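Local coordinates for protein insecticyanin-A (Manduca sexta, PDB 1Z24) that binds the blue bile pigment biliverdin IX gamma and, together with lipoprotein-bound carotenes, gives hornworms their green camouflage, at residues Y82-F94 against V98-Y110. Numbering follows the deposited sequence.
Sequences YTKQGKYVMTFKF and VVNLVPWVLATDY. With BLV (biliverdin IX gamma chromophore), chain B.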
loop_
_atom_site.group_PDB
_atom_site.type_symbol
_atom_site.label_atom_id
_atom_site.label_comp_id
_atom_site.label_asym_id
_atom_site.label_seq_id
_atom_site.Cartn_x
_atom_site.Cartn_y
_atom_site.Cartn_z
ATOM N N TYR A 82 -17.597 -15.069 -7.810
ATOM C CA TYR A 82 -18.507 -13.991 -8.042
ATOM C C TYR A 82 -17.920 -12.859 -8.831
ATOM O O TYR A 82 -18.616 -12.222 -9.640
ATOM C CB TYR A 82 -18.952 -13.448 -6.668
ATOM C CG TYR A 82 -19.968 -14.388 -6.061
ATOM C CD1 TYR A 82 -19.519 -15.392 -5.187
ATOM C CD2 TYR A 82 -21.344 -14.262 -6.349
ATOM C CE1 TYR A 82 -20.424 -16.299 -4.625
ATOM C CE2 TYR A 82 -22.256 -15.175 -5.798
ATOM C CZ TYR A 82 -21.778 -16.192 -4.958
ATOM O OH TYR A 82 -22.632 -17.058 -4.410
ATOM N N THR A 83 -16.648 -12.585 -8.579
ATOM C CA THR A 83 -16.043 -11.489 -9.297
ATOM C C THR A 83 -15.404 -11.957 -10.596
ATOM O O THR A 83 -15.164 -11.158 -11.465
ATOM C CB THR A 83 -14.966 -10.754 -8.487
ATOM O OG1 THR A 83 -13.933 -11.725 -8.179
ATOM C CG2 THR A 83 -15.514 -10.180 -7.183
ATOM N N LYS A 84 -15.117 -13.236 -10.732
ATOM C CA LYS A 84 -14.473 -13.742 -11.957
ATOM C C LYS A 84 -13.002 -13.341 -12.037
ATOM O O LYS A 84 -12.400 -13.405 -13.115
ATOM C CB LYS A 84 -15.159 -13.354 -13.250
ATOM C CG LYS A 84 -16.667 -13.489 -13.119
ATOM C CD LYS A 84 -17.079 -14.900 -12.773
ATOM C CE LYS A 84 -18.579 -15.178 -12.856
ATOM N NZ LYS A 84 -19.395 -14.287 -11.988
ATOM N N GLN A 85 -12.438 -12.919 -10.885
ATOM C CA GLN A 85 -11.022 -12.508 -10.821
ATOM C C GLN A 85 -10.062 -13.699 -10.699
ATOM O O GLN A 85 -10.469 -14.840 -10.375
ATOM C CB GLN A 85 -10.758 -11.457 -9.746
ATOM C CG GLN A 85 -11.403 -10.069 -10.002
ATOM C CD GLN A 85 -11.509 -9.395 -8.658
ATOM O OE1 GLN A 85 -11.033 -9.952 -7.659
ATOM N NE2 GLN A 85 -12.096 -8.233 -8.591
ATOM N N GLY A 86 -8.761 -13.477 -10.943
ATOM C CA GLY A 86 -7.821 -14.607 -10.862
ATOM C C GLY A 86 -7.247 -14.850 -9.491
ATOM O O GLY A 86 -6.238 -14.248 -9.034
ATOM N N LYS A 87 -7.943 -15.737 -8.839
ATOM C CA LYS A 87 -7.612 -16.129 -7.502
ATOM C C LYS A 87 -8.038 -17.573 -7.352
ATOM O O LYS A 87 -9.194 -17.934 -7.627
ATOM C CB LYS A 87 -8.329 -15.121 -6.575
ATOM C CG LYS A 87 -7.702 -15.097 -5.190
ATOM C CD LYS A 87 -8.519 -14.298 -4.176
ATOM C CE LYS A 87 -8.622 -12.817 -4.479
ATOM N NZ LYS A 87 -9.354 -12.112 -3.390
ATOM N N TYR A 88 -7.101 -18.424 -6.941
ATOM C CA TYR A 88 -7.402 -19.831 -6.794
ATOM C C TYR A 88 -6.844 -20.446 -5.522
ATOM O O TYR A 88 -5.942 -19.929 -4.860
ATOM C CB TYR A 88 -7.034 -20.586 -8.116
ATOM C CG TYR A 88 -5.566 -20.585 -8.433
ATOM C CD1 TYR A 88 -4.717 -21.609 -7.983
ATOM C CD2 TYR A 88 -5.011 -19.505 -9.131
ATOM C CE1 TYR A 88 -3.348 -21.636 -8.288
ATOM C CE2 TYR A 88 -3.647 -19.495 -9.428
ATOM C CZ TYR A 88 -2.833 -20.553 -9.013
ATOM O OH TYR A 88 -1.493 -20.483 -9.306
ATOM N N VAL A 89 -7.403 -21.582 -5.180
ATOM C CA VAL A 89 -6.983 -22.288 -3.987
ATOM C C VAL A 89 -6.461 -23.662 -4.342
ATOM O O VAL A 89 -7.076 -24.336 -5.162
ATOM C CB VAL A 89 -8.200 -22.536 -3.108
ATOM C CG1 VAL A 89 -7.788 -23.235 -1.779
ATOM C CG2 VAL A 89 -8.992 -21.218 -2.981
ATOM N N MET A 90 -5.326 -24.022 -3.709
ATOM C CA MET A 90 -4.654 -25.289 -3.868
ATOM C C MET A 90 -4.710 -25.943 -2.515
ATOM O O MET A 90 -4.286 -25.361 -1.529
ATOM C CB MET A 90 -3.222 -25.076 -4.282
ATOM C CG MET A 90 -3.191 -24.410 -5.656
ATOM S SD MET A 90 -1.474 -24.390 -6.258
ATOM C CE MET A 90 -0.625 -23.231 -5.101
ATOM N N THR A 91 -5.276 -27.130 -2.474
ATOM C CA THR A 91 -5.389 -27.798 -1.235
ATOM C C THR A 91 -4.586 -29.033 -1.291
ATOM O O THR A 91 -4.718 -29.885 -2.194
ATOM C CB THR A 91 -6.820 -28.198 -1.064
ATOM O OG1 THR A 91 -7.635 -27.021 -1.058
ATOM C CG2 THR A 91 -6.960 -28.988 0.238
ATOM N N PHE A 92 -3.740 -29.095 -0.300
ATOM C CA PHE A 92 -2.819 -30.226 -0.107
ATOM C C PHE A 92 -2.990 -30.868 1.271
ATOM O O PHE A 92 -3.261 -30.180 2.239
ATOM C CB PHE A 92 -1.343 -29.775 -0.165
ATOM C CG PHE A 92 -1.046 -29.218 -1.502
ATOM C CD1 PHE A 92 -0.888 -30.056 -2.612
ATOM C CD2 PHE A 92 -0.999 -27.829 -1.642
ATOM C CE1 PHE A 92 -0.629 -29.490 -3.859
ATOM C CE2 PHE A 92 -0.726 -27.242 -2.885
ATOM C CZ PHE A 92 -0.547 -28.098 -3.971
ATOM N N LYS A 93 -2.823 -32.181 1.378
ATOM C CA LYS A 93 -2.974 -32.825 2.668
ATOM C C LYS A 93 -1.713 -33.550 3.079
ATOM O O LYS A 93 -1.165 -34.298 2.281
ATOM C CB LYS A 93 -4.092 -33.833 2.617
ATOM C CG LYS A 93 -5.449 -33.235 2.311
ATOM C CD LYS A 93 -6.555 -34.254 2.051
ATOM C CE LYS A 93 -7.940 -33.637 1.929
ATOM N NZ LYS A 93 -8.739 -34.316 0.894
ATOM N N PHE A 94 -1.247 -33.319 4.320
ATOM C CA PHE A 94 -0.076 -33.993 4.823
ATOM C C PHE A 94 -0.667 -34.730 5.971
ATOM O O PHE A 94 -0.852 -34.115 7.030
ATOM C CB PHE A 94 0.869 -32.944 5.336
ATOM C CG PHE A 94 1.195 -32.077 4.199
ATOM C CD1 PHE A 94 0.417 -30.934 4.018
ATOM C CD2 PHE A 94 2.225 -32.405 3.310
ATOM C CE1 PHE A 94 0.682 -30.070 2.954
ATOM C CE2 PHE A 94 2.500 -31.542 2.242
ATOM C CZ PHE A 94 1.722 -30.390 2.074
ATOM N N VAL A 98 -4.133 -30.118 6.717
ATOM C CA VAL A 98 -4.701 -29.658 5.458
ATOM C C VAL A 98 -4.271 -28.220 5.194
ATOM O O VAL A 98 -4.457 -27.327 6.025
ATOM C CB VAL A 98 -6.229 -29.770 5.435
ATOM C CG1 VAL A 98 -6.818 -28.868 4.393
ATOM C CG2 VAL A 98 -6.703 -31.185 5.220
ATOM N N VAL A 99 -3.688 -28.000 4.026
ATOM C CA VAL A 99 -3.235 -26.685 3.626
ATOM C C VAL A 99 -4.055 -26.137 2.433
ATOM O O VAL A 99 -4.351 -26.856 1.469
ATOM C CB VAL A 99 -1.764 -26.879 3.312
ATOM C CG1 VAL A 99 -1.262 -25.694 2.535
ATOM C CG2 VAL A 99 -0.968 -27.102 4.630
ATOM N N ASN A 100 -4.431 -24.859 2.534
ATOM C CA ASN A 100 -5.177 -24.138 1.511
ATOM C C ASN A 100 -4.385 -22.921 1.029
ATOM O O ASN A 100 -4.430 -21.854 1.615
ATOM C CB ASN A 100 -6.511 -23.697 1.988
ATOM C CG ASN A 100 -7.339 -24.922 2.301
ATOM O OD1 ASN A 100 -7.760 -25.680 1.451
ATOM N ND2 ASN A 100 -7.533 -25.180 3.548
ATOM N N LEU A 101 -3.634 -23.105 -0.048
ATOM C CA LEU A 101 -2.828 -22.030 -0.611
ATOM C C LEU A 101 -3.618 -21.207 -1.606
ATOM O O LEU A 101 -4.381 -21.735 -2.450
ATOM C CB LEU A 101 -1.483 -22.467 -1.212
ATOM C CG LEU A 101 -0.708 -23.411 -0.266
ATOM C CD1 LEU A 101 0.581 -23.857 -0.943
ATOM C CD2 LEU A 101 -0.327 -22.656 1.034
ATOM N N VAL A 102 -3.394 -19.892 -1.513
ATOM C CA VAL A 102 -4.104 -19.008 -2.359
ATOM C C VAL A 102 -3.300 -18.005 -3.152
ATOM O O VAL A 102 -3.134 -16.879 -2.699
ATOM C CB VAL A 102 -5.183 -18.254 -1.497
ATOM C CG1 VAL A 102 -6.062 -17.375 -2.383
ATOM C CG2 VAL A 102 -6.090 -19.165 -0.689
ATOM N N PRO A 103 -2.860 -18.371 -4.343
ATOM C CA PRO A 103 -2.130 -17.405 -5.132
ATOM C C PRO A 103 -3.076 -16.435 -5.855
ATOM O O PRO A 103 -4.160 -16.775 -6.306
ATOM C CB PRO A 103 -1.418 -18.215 -6.205
ATOM C CG PRO A 103 -1.665 -19.684 -5.863
ATOM C CD PRO A 103 -2.933 -19.689 -5.038
ATOM N N TRP A 104 -2.665 -15.213 -5.955
ATOM C CA TRP A 104 -3.448 -14.236 -6.643
ATOM C C TRP A 104 -2.749 -14.009 -7.989
ATOM O O TRP A 104 -1.545 -13.811 -8.040
ATOM C CB TRP A 104 -3.394 -12.837 -5.930
ATOM C CG TRP A 104 -4.098 -12.863 -4.614
ATOM C CD1 TRP A 104 -4.023 -13.882 -3.706
ATOM C CD2 TRP A 104 -4.934 -11.862 -4.036
ATOM N NE1 TRP A 104 -4.781 -13.590 -2.603
ATOM C CE2 TRP A 104 -5.332 -12.320 -2.768
ATOM C CE3 TRP A 104 -5.322 -10.595 -4.431
ATOM C CZ2 TRP A 104 -6.137 -11.538 -1.904
ATOM C CZ3 TRP A 104 -6.136 -9.830 -3.625
ATOM C CH2 TRP A 104 -6.514 -10.289 -2.359
ATOM N N VAL A 105 -3.492 -14.025 -9.082
ATOM C CA VAL A 105 -2.917 -13.802 -10.402
ATOM C C VAL A 105 -3.088 -12.343 -10.753
ATOM O O VAL A 105 -4.203 -11.865 -11.018
ATOM C CB VAL A 105 -3.607 -14.668 -11.502
ATOM C CG1 VAL A 105 -2.859 -14.564 -12.881
ATOM C CG2 VAL A 105 -3.460 -16.105 -11.005
ATOM N N LEU A 106 -1.970 -11.623 -10.735
ATOM C CA LEU A 106 -2.018 -10.206 -11.061
ATOM C C LEU A 106 -2.222 -9.955 -12.552
ATOM O O LEU A 106 -2.898 -9.022 -12.974
ATOM C CB LEU A 106 -0.672 -9.553 -10.706
ATOM C CG LEU A 106 -0.308 -9.629 -9.242
ATOM C CD1 LEU A 106 0.780 -8.612 -8.883
ATOM C CD2 LEU A 106 -1.575 -9.459 -8.427
ATOM N N ALA A 107 -1.603 -10.787 -13.362
ATOM C CA ALA A 107 -1.703 -10.663 -14.820
ATOM C C ALA A 107 -1.176 -11.899 -15.563
ATOM O O ALA A 107 -0.281 -12.600 -15.112
ATOM C CB ALA A 107 -0.700 -9.604 -15.244
ATOM N N THR A 108 -1.754 -12.150 -16.726
ATOM C CA THR A 108 -1.349 -13.258 -17.541
ATOM C C THR A 108 -1.959 -13.179 -18.934
ATOM O O THR A 108 -3.061 -12.643 -19.156
ATOM C CB THR A 108 -1.925 -14.534 -16.929
ATOM O OG1 THR A 108 -1.401 -15.631 -17.664
ATOM C CG2 THR A 108 -3.477 -14.604 -17.004
ATOM N N ASP A 109 -1.235 -13.754 -19.878
ATOM C CA ASP A 109 -1.730 -13.824 -21.259
ATOM C C ASP A 109 -2.143 -15.267 -21.565
ATOM O O ASP A 109 -2.420 -15.619 -22.685
ATOM C CB ASP A 109 -0.836 -13.419 -22.383
ATOM C CG ASP A 109 0.388 -14.251 -22.427
ATOM O OD1 ASP A 109 0.678 -15.144 -21.630
ATOM O OD2 ASP A 109 1.084 -13.896 -23.422
ATOM N N TYR A 110 -2.159 -16.109 -20.526
ATOM C CA TYR A 110 -2.534 -17.522 -20.565
ATOM C C TYR A 110 -1.630 -18.469 -21.368
ATOM O O TYR A 110 -1.358 -19.581 -20.925
ATOM C CB TYR A 110 -3.982 -17.732 -20.983
ATOM C CG TYR A 110 -4.970 -16.995 -20.130
ATOM C CD1 TYR A 110 -5.326 -17.596 -18.923
ATOM C CD2 TYR A 110 -5.537 -15.762 -20.491
ATOM C CE1 TYR A 110 -6.261 -17.001 -18.075
ATOM C CE2 TYR A 110 -6.455 -15.140 -19.638
ATOM C CZ TYR A 110 -6.807 -15.768 -18.436
ATOM O OH TYR A 110 -7.683 -15.159 -17.588
HETATM N NA BLV B . 3.362 -21.464 -2.153
HETATM C C1A BLV B . 3.215 -21.106 -0.855
HETATM C C2A BLV B . 2.143 -20.150 -0.633
HETATM C C3A BLV B . 1.600 -19.924 -1.863
HETATM C C4A BLV B . 2.382 -20.746 -2.806
HETATM C CMA BLV B . 0.451 -18.935 -2.292
HETATM O OA BLV B . 3.913 -21.560 0.026
HETATM C CAA BLV B . 1.784 -19.529 0.656
HETATM C CBA BLV B . 2.852 -18.494 0.846
HETATM C CGA BLV B . 2.720 -17.905 2.250
HETATM O O1A BLV B . 2.226 -16.829 2.445
HETATM O O2A BLV B . 3.088 -18.553 3.179
HETATM C CHB BLV B . 2.146 -20.747 -4.180
HETATM N NB BLV B . 3.765 -22.383 -5.005
HETATM C C1B BLV B . 2.912 -21.316 -5.184
HETATM C C2B BLV B . 2.893 -20.897 -6.563
HETATM C C3B BLV B . 3.737 -21.711 -7.198
HETATM C C4B BLV B . 4.296 -22.637 -6.207
HETATM C CMB BLV B . 2.062 -19.768 -7.154
HETATM C CAB BLV B . 4.074 -21.671 -8.658
HETATM C CBB BLV B . 5.407 -21.869 -8.921
HETATM C CHC BLV B . 5.187 -23.670 -6.530
HETATM N NC BLV B . 5.806 -24.766 -4.460
HETATM C C1C BLV B . 5.694 -24.712 -5.809
HETATM C C2C BLV B . 6.241 -25.925 -6.440
HETATM C C3C BLV B . 6.672 -26.783 -5.513
HETATM C C4C BLV B . 6.392 -26.036 -4.220
HETATM C CMC BLV B . 6.201 -26.186 -7.871
HETATM C CAC BLV B . 7.340 -28.171 -5.560
HETATM C CBC BLV B . 7.234 -29.026 -4.515
HETATM C CHD BLV B . 6.766 -26.495 -2.909
HETATM N ND BLV B . 4.865 -25.573 -1.628
HETATM C C1D BLV B . 6.078 -26.312 -1.726
HETATM C C2D BLV B . 6.444 -26.867 -0.386
HETATM C C3D BLV B . 5.471 -26.470 0.503
HETATM C C4D BLV B . 4.528 -25.698 -0.286
HETATM C CMD BLV B . 7.647 -27.684 -0.024
HETATM O OD BLV B . 3.528 -25.209 0.184
HETATM C CAD BLV B . 5.399 -26.792 1.943
HETATM C CBD BLV B . 4.373 -27.893 2.128
HETATM C CGD BLV B . 4.070 -28.145 3.650
HETATM O O1D BLV B . 4.653 -29.000 4.236
HETATM O O2D BLV B . 3.266 -27.464 4.260
#
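Val-105 N donates to Gly-86 O just ahead of the regular pairing of strand 88-94 with strand 97-108 of the lipocalin barrel. Lys-87 lies alongside Trp-104. Its CG is anti to the backbone N (chi1 -160°) and a bend at chi3 brings the chain's end over the indole: Lys-87 CE stands 3.6 Å from the centroid of the Trp-104 six-membered ring, 6° off its normal, and NZ makes a cation-pi contact while also forming a salt bridge with Asp-79. Without the indole, as with an alanine here at Trp-104, the lysine's methylenes would probably lose the flat surface they rest on, its ammonium freer to swing about its salt bridge to Asp-79. The Tyr-88 ring crosses Pro-103 at about a right angle, receiving Pro-103 CD over one face and Val-105 CG2 at its edge, while its hydroxyl bonds to Tyr-48 and Asn-116. From Met-90 onward the hairpin is regular: Met-90 and Leu-101 exchange two backbone bonds, as do Phe-92 and Val-99. Met-90 CE reaches Pro-103 CG (3.8 Å) and, at the same distance, BLV CHB. On the other side of the sheet, Thr-91 OG1 donates to Asn-100 OD1 at 2.8 Å, in the carbonyl plane of the amide. Phe-94 CE1 meets Val-99 CG2 at 3.8 Å, and its ring turns one face to a propionate of the chromophore. Met-90, Leu-101 and Pro-103 thus give the biliverdin an apolar wall, with the Phe-94 ring against its propionate, whereas the Thr-91 to Asn-100 hydrogen bond lies on the side turned from the pocket.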